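Local coordinates for protein chitin deacetylase 1 (Bombyx mori, PDB 5ZNT) that hydrolyses the N-acetamido groups of N-acetylglucosamine residues in chitin, using a zinc ion, to give chitosan and acetate, at residues 150-162 / 197-210. Residues are numbered along the deposited sequence; the frame is centred on the assembly and turned at random.
Sequences LRVGGNNQFTMME and NLQSCPTRSHAVWE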
loop_
_atom_site.group_PDB
_atom_site.type_symbol
_atom_site.label_atom_id
_atom_site.label_comp_id
_atom_site.label_asym_id
_atom_site.label_seq_id
_atom_site.Cartn_x
_atom_site.Cartn_y
_atom_site.Cartn_z
ATOM N N LEU A 150 -10.364 3.956 3.856
ATOM C CA LEU A 150 -10.673 2.859 2.939
ATOM C C LEU A 150 -12.056 3.036 2.307
ATOM O O LEU A 150 -12.811 2.075 2.124
ATOM C CB LEU A 150 -10.560 1.500 3.647
ATOM C CG LEU A 150 -9.200 1.212 4.325
ATOM C CD1 LEU A 150 -9.174 -0.194 4.933
ATOM C CD2 LEU A 150 -8.076 1.319 3.296
ATOM N N ARG A 151 -12.392 4.281 1.952
ATOM C CA ARG A 151 -13.667 4.560 1.295
ATOM C C ARG A 151 -13.493 4.396 -0.207
ATOM O O ARG A 151 -12.875 5.240 -0.868
ATOM C CB ARG A 151 -14.166 5.963 1.629
ATOM C CG ARG A 151 -14.372 6.250 3.105
ATOM C CD ARG A 151 -15.213 5.181 3.792
ATOM N NE ARG A 151 -16.557 5.074 3.224
ATOM C CZ ARG A 151 -17.448 4.168 3.615
ATOM N NH1 ARG A 151 -17.127 3.294 4.566
ATOM N NH2 ARG A 151 -18.649 4.118 3.047
ATOM N N VAL A 152 -14.052 3.320 -0.758
ATOM C CA VAL A 152 -13.988 3.100 -2.192
ATOM C C VAL A 152 -14.904 4.090 -2.900
ATOM O O VAL A 152 -15.992 4.413 -2.403
ATOM C CB VAL A 152 -14.381 1.651 -2.520
ATOM C CG1 VAL A 152 -14.104 1.361 -3.981
ATOM C CG2 VAL A 152 -13.613 0.708 -1.599
ATOM N N GLY A 153 -14.465 4.578 -4.064
ATOM C CA GLY A 153 -15.223 5.582 -4.804
ATOM C C GLY A 153 -16.034 5.054 -5.981
ATOM O O GLY A 153 -16.072 5.685 -7.045
ATOM N N GLY A 154 -16.686 3.904 -5.800
ATOM C CA GLY A 154 -17.464 3.307 -6.876
ATOM C C GLY A 154 -16.705 3.288 -8.179
ATOM O O GLY A 154 -15.491 3.069 -8.210
ATOM N N ASN A 155 -17.415 3.561 -9.278
ATOM C CA ASN A 155 -16.744 3.619 -10.569
ATOM C C ASN A 155 -15.932 4.895 -10.725
ATOM O O ASN A 155 -14.946 4.904 -11.462
ATOM C CB ASN A 155 -17.756 3.515 -11.716
ATOM C CG ASN A 155 -18.397 2.133 -11.801
ATOM O OD1 ASN A 155 -17.729 1.143 -12.157
ATOM N ND2 ASN A 155 -19.693 2.055 -11.465
ATOM N N ASN A 156 -16.348 5.973 -10.061
ATOM C CA ASN A 156 -15.676 7.258 -10.230
ATOM C C ASN A 156 -14.199 7.163 -9.870
ATOM O O ASN A 156 -13.344 7.656 -10.612
ATOM C CB ASN A 156 -16.365 8.325 -9.383
ATOM C CG ASN A 156 -17.686 8.773 -9.988
ATOM O OD1 ASN A 156 -18.025 8.412 -11.120
ATOM N ND2 ASN A 156 -18.433 9.553 -9.237
ATOM N N GLN A 157 -13.883 6.543 -8.725
ATOM C CA GLN A 157 -12.481 6.405 -8.328
ATOM C C GLN A 157 -11.682 5.717 -9.418
ATOM O O GLN A 157 -10.595 6.169 -9.797
ATOM C CB GLN A 157 -12.361 5.631 -7.015
ATOM C CG GLN A 157 -10.878 5.304 -6.657
ATOM C CD GLN A 157 -10.725 4.482 -5.389
ATOM O OE1 GLN A 157 -11.710 4.172 -4.721
ATOM N NE2 GLN A 157 -9.473 4.122 -5.050
ATOM N N PHE A 158 -12.234 4.630 -9.974
ATOM C CA PHE A 158 -11.479 3.835 -10.926
ATOM C C PHE A 158 -11.480 4.457 -12.309
ATOM O O PHE A 158 -10.485 4.327 -13.027
ATOM C CB PHE A 158 -12.017 2.394 -10.926
ATOM C CG PHE A 158 -11.683 1.662 -9.668
ATOM C CD1 PHE A 158 -12.398 1.896 -8.504
ATOM C CD2 PHE A 158 -10.581 0.814 -9.618
ATOM C CE1 PHE A 158 -12.062 1.268 -7.325
ATOM C CE2 PHE A 158 -10.233 0.183 -8.439
ATOM C CZ PHE A 158 -10.977 0.400 -7.297
ATOM N N THR A 159 -12.558 5.158 -12.696
ATOM C CA THR A 159 -12.488 5.970 -13.907
ATOM C C THR A 159 -11.345 6.981 -13.806
ATOM O O THR A 159 -10.529 7.113 -14.725
ATOM C CB THR A 159 -13.824 6.683 -14.151
ATOM O OG1 THR A 159 -14.874 5.711 -14.276
ATOM C CG2 THR A 159 -13.751 7.529 -15.434
ATOM N N MET A 160 -11.258 7.683 -12.675
ATOM C CA MET A 160 -10.138 8.600 -12.476
ATOM C C MET A 160 -8.809 7.871 -12.630
ATOM O O MET A 160 -7.912 8.329 -13.345
ATOM C CB MET A 160 -10.233 9.262 -11.095
ATOM C CG MET A 160 -9.067 10.226 -10.774
ATOM S SD MET A 160 -7.571 9.390 -10.178
ATOM C CE MET A 160 -8.077 8.819 -8.560
ATOM N N MET A 161 -8.658 6.733 -11.958
ATOM C CA MET A 161 -7.342 6.097 -11.934
ATOM C C MET A 161 -6.925 5.649 -13.322
ATOM O O MET A 161 -5.739 5.720 -13.676
ATOM C CB MET A 161 -7.349 4.922 -10.957
ATOM C CG MET A 161 -7.483 5.393 -9.511
ATOM S SD MET A 161 -7.439 4.049 -8.331
ATOM C CE MET A 161 -5.798 3.397 -8.630
ATOM N N GLU A 162 -7.883 5.212 -14.137
ATOM C CA GLU A 162 -7.526 4.839 -15.500
ATOM C C GLU A 162 -7.143 6.071 -16.315
ATOM O O GLU A 162 -6.123 6.068 -17.009
ATOM C CB GLU A 162 -8.664 4.066 -16.173
ATOM C CG GLU A 162 -8.266 3.590 -17.566
ATOM C CD GLU A 162 -9.243 2.597 -18.202
ATOM O OE1 GLU A 162 -10.164 2.086 -17.517
ATOM O OE2 GLU A 162 -9.072 2.339 -19.412
ATOM N N ASN A 197 -19.078 -0.918 5.607
ATOM C CA ASN A 197 -20.270 -0.118 5.850
ATOM C C ASN A 197 -20.516 0.858 4.707
ATOM O O ASN A 197 -19.685 1.730 4.431
ATOM C CB ASN A 197 -20.118 0.633 7.175
ATOM C CG ASN A 197 -21.288 1.555 7.463
ATOM O OD1 ASN A 197 -22.449 1.177 7.288
ATOM N ND2 ASN A 197 -20.987 2.776 7.901
ATOM N N LEU A 198 -21.657 0.700 4.035
ATOM C CA LEU A 198 -22.124 1.654 3.029
ATOM C C LEU A 198 -21.130 1.822 1.881
ATOM O O LEU A 198 -21.070 2.886 1.258
ATOM C CB LEU A 198 -22.428 3.017 3.667
ATOM C CG LEU A 198 -23.580 3.101 4.675
ATOM C CD1 LEU A 198 -23.515 4.399 5.503
ATOM C CD2 LEU A 198 -24.915 2.981 3.944
ATOM N N GLN A 199 -20.360 0.780 1.573
ATOM C CA GLN A 199 -19.303 0.918 0.581
ATOM C C GLN A 199 -19.890 0.946 -0.822
ATOM O O GLN A 199 -20.838 0.225 -1.137
ATOM C CB GLN A 199 -18.285 -0.223 0.696
ATOM C CG GLN A 199 -17.383 -0.165 1.917
ATOM C CD GLN A 199 -16.240 0.846 1.774
ATOM O OE1 GLN A 199 -16.187 1.641 0.830
ATOM N NE2 GLN A 199 -15.331 0.816 2.716
ATOM N N SER A 200 -19.303 1.771 -1.672
ATOM C CA SER A 200 -19.679 1.866 -3.075
ATOM C C SER A 200 -18.504 1.340 -3.895
ATOM O O SER A 200 -17.483 2.020 -4.017
ATOM C CB SER A 200 -20.033 3.321 -3.411
ATOM O OG SER A 200 -19.955 3.613 -4.797
ATOM N N CYS A 201 -18.641 0.096 -4.456
ATOM C CA CYS A 201 -17.567 -0.539 -5.215
ATOM C C CYS A 201 -17.774 -0.358 -6.710
ATOM O O CYS A 201 -18.904 -0.175 -7.178
ATOM C CB CYS A 201 -17.491 -2.042 -4.902
ATOM S SG CYS A 201 -16.945 -2.441 -3.255
ATOM N N PRO A 202 -16.704 -0.431 -7.499
ATOM C CA PRO A 202 -16.855 -0.342 -8.953
ATOM C C PRO A 202 -17.666 -1.509 -9.496
ATOM O O PRO A 202 -17.668 -2.608 -8.938
ATOM C CB PRO A 202 -15.410 -0.388 -9.471
ATOM C CG PRO A 202 -14.651 -1.083 -8.389
ATOM C CD PRO A 202 -15.292 -0.607 -7.110
ATOM N N THR A 203 -18.356 -1.254 -10.602
ATOM C CA THR A 203 -19.122 -2.280 -11.290
ATOM C C THR A 203 -18.744 -2.442 -12.743
ATOM O O THR A 203 -18.961 -3.526 -13.294
ATOM C CB THR A 203 -20.625 -1.975 -11.229
ATOM O OG1 THR A 203 -20.854 -0.683 -11.799
ATOM C CG2 THR A 203 -21.116 -2.002 -9.814
ATOM N N ARG A 204 -18.195 -1.409 -13.382
ATOM C CA ARG A 204 -17.817 -1.498 -14.780
ATOM C C ARG A 204 -16.369 -1.976 -14.909
ATOM O O ARG A 204 -15.661 -2.180 -13.916
ATOM C CB ARG A 204 -18.027 -0.149 -15.471
ATOM C CG ARG A 204 -19.459 0.367 -15.384
ATOM C CD ARG A 204 -19.705 1.537 -16.335
ATOM N NE ARG A 204 -18.897 2.699 -15.979
ATOM C CZ ARG A 204 -19.268 3.630 -15.101
ATOM N NH1 ARG A 204 -20.445 3.537 -14.488
ATOM N NH2 ARG A 204 -18.457 4.651 -14.831
ATOM N N SER A 205 -15.930 -2.158 -16.152
ATOM C CA SER A 205 -14.565 -2.568 -16.443
ATOM C C SER A 205 -13.630 -1.373 -16.330
ATOM O O SER A 205 -13.904 -0.303 -16.884
ATOM C CB SER A 205 -14.460 -3.169 -17.848
ATOM O OG SER A 205 -15.226 -4.353 -17.930
ATOM N N HIS A 206 -12.519 -1.568 -15.624
ATOM C CA HIS A 206 -11.513 -0.533 -15.444
ATOM C C HIS A 206 -10.147 -1.183 -15.569
ATOM O O HIS A 206 -9.910 -2.246 -14.980
ATOM C CB HIS A 206 -11.648 0.151 -14.078
ATOM C CG HIS A 206 -12.983 0.783 -13.829
ATOM N ND1 HIS A 206 -13.338 2.013 -14.347
ATOM C CD2 HIS A 206 -14.031 0.380 -13.073
ATOM C CE1 HIS A 206 -14.552 2.331 -13.935
ATOM N NE2 HIS A 206 -14.994 1.358 -13.156
ATOM N N ALA A 207 -9.256 -0.549 -16.332
ATOM C CA ALA A 207 -7.902 -1.058 -16.559
ATOM C C ALA A 207 -6.984 -0.676 -15.396
ATOM O O ALA A 207 -6.019 0.076 -15.546
ATOM C CB ALA A 207 -7.356 -0.534 -17.880
ATOM N N VAL A 208 -7.303 -1.225 -14.222
ATOM C CA VAL A 208 -6.632 -0.897 -12.967
ATOM C C VAL A 208 -6.444 -2.185 -12.189
ATOM O O VAL A 208 -7.359 -3.011 -12.115
ATOM C CB VAL A 208 -7.452 0.103 -12.114
ATOM C CG1 VAL A 208 -6.694 0.458 -10.829
ATOM C CG2 VAL A 208 -7.801 1.379 -12.925
ATOM N N TRP A 209 -5.285 -2.339 -11.563
ATOM C CA TRP A 209 -5.068 -3.460 -10.660
ATOM C C TRP A 209 -5.666 -3.152 -9.298
ATOM O O TRP A 209 -5.669 -2.003 -8.846
ATOM C CB TRP A 209 -3.575 -3.746 -10.502
ATOM C CG TRP A 209 -2.935 -4.375 -11.681
ATOM C CD1 TRP A 209 -2.391 -3.741 -12.772
ATOM C CD2 TRP A 209 -2.746 -5.779 -11.897
ATOM N NE1 TRP A 209 -1.874 -4.671 -13.648
ATOM C CE2 TRP A 209 -2.087 -5.926 -13.140
ATOM C CE3 TRP A 209 -3.075 -6.924 -11.161
ATOM C CZ2 TRP A 209 -1.743 -7.176 -13.667
ATOM C CZ3 TRP A 209 -2.730 -8.171 -11.683
ATOM C CH2 TRP A 209 -2.069 -8.282 -12.930
ATOM N N GLU A 210 -6.170 -4.191 -8.629
ATOM C CA GLU A 210 -6.611 -4.073 -7.246
ATOM C C GLU A 210 -5.692 -4.908 -6.366
ATOM O O GLU A 210 -5.753 -6.143 -6.391
ATOM C CB GLU A 210 -8.061 -4.516 -7.051
ATOM C CG GLU A 210 -8.502 -4.465 -5.576
ATOM C CD GLU A 210 -8.414 -3.042 -5.017
ATOM O OE1 GLU A 210 -8.733 -2.104 -5.770
ATOM O OE2 GLU A 210 -8.048 -2.855 -3.840
HETATM O O HOH W 1 -17.391 3.523 -0.537
HETATM O O HOH W 2 -17.321 6.872 -13.389
HETATM O O HOH W 3 -12.180 3.289 -16.455
#
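N155, near the start of helix 154-163 of this CE4 polysaccharide deacetylase domain, holds T203, R204 and H206 of the loop that leads into strand 209-214. Its OD1 accepts three N-H groups: T203 N, from above the amide plane; R204 N, nearly straight at 173°; and H206 NE2, on a lone pair at 2.9 Å. ND2 meanwhile donates to T203 OG1 at 3.0 Å, and the R204 guanidinium stacks over the amide. With an alanine here, T203 N, R204 N and H206 NE2 would probably all lose their shared acceptor, leaving the H206 ring freer to turn. Beside it the packing is tight and mostly carbon. F158 sends CB over the centre of the H206 imidazole, 3.5 Å from its centroid, while P202 CG covers one face of the phenyl ring and V208 sits at its edge. At L150, whose side chain lies about 7 Å from the zinc ion, the Q199 amide bonds the backbone, NE2 to L150 O and OE1 to V152 N. R151 grips N197 O end-on with NH1 and NH2. The far end of the helix is looser and wetter: exposed E162, CG anti to the backbone N (chi1 -176°) and the chain extended, brings OE1 to A207 N, and a water 2.6 Å from E162 OE1 lies 2.7 Å from H206 ND1.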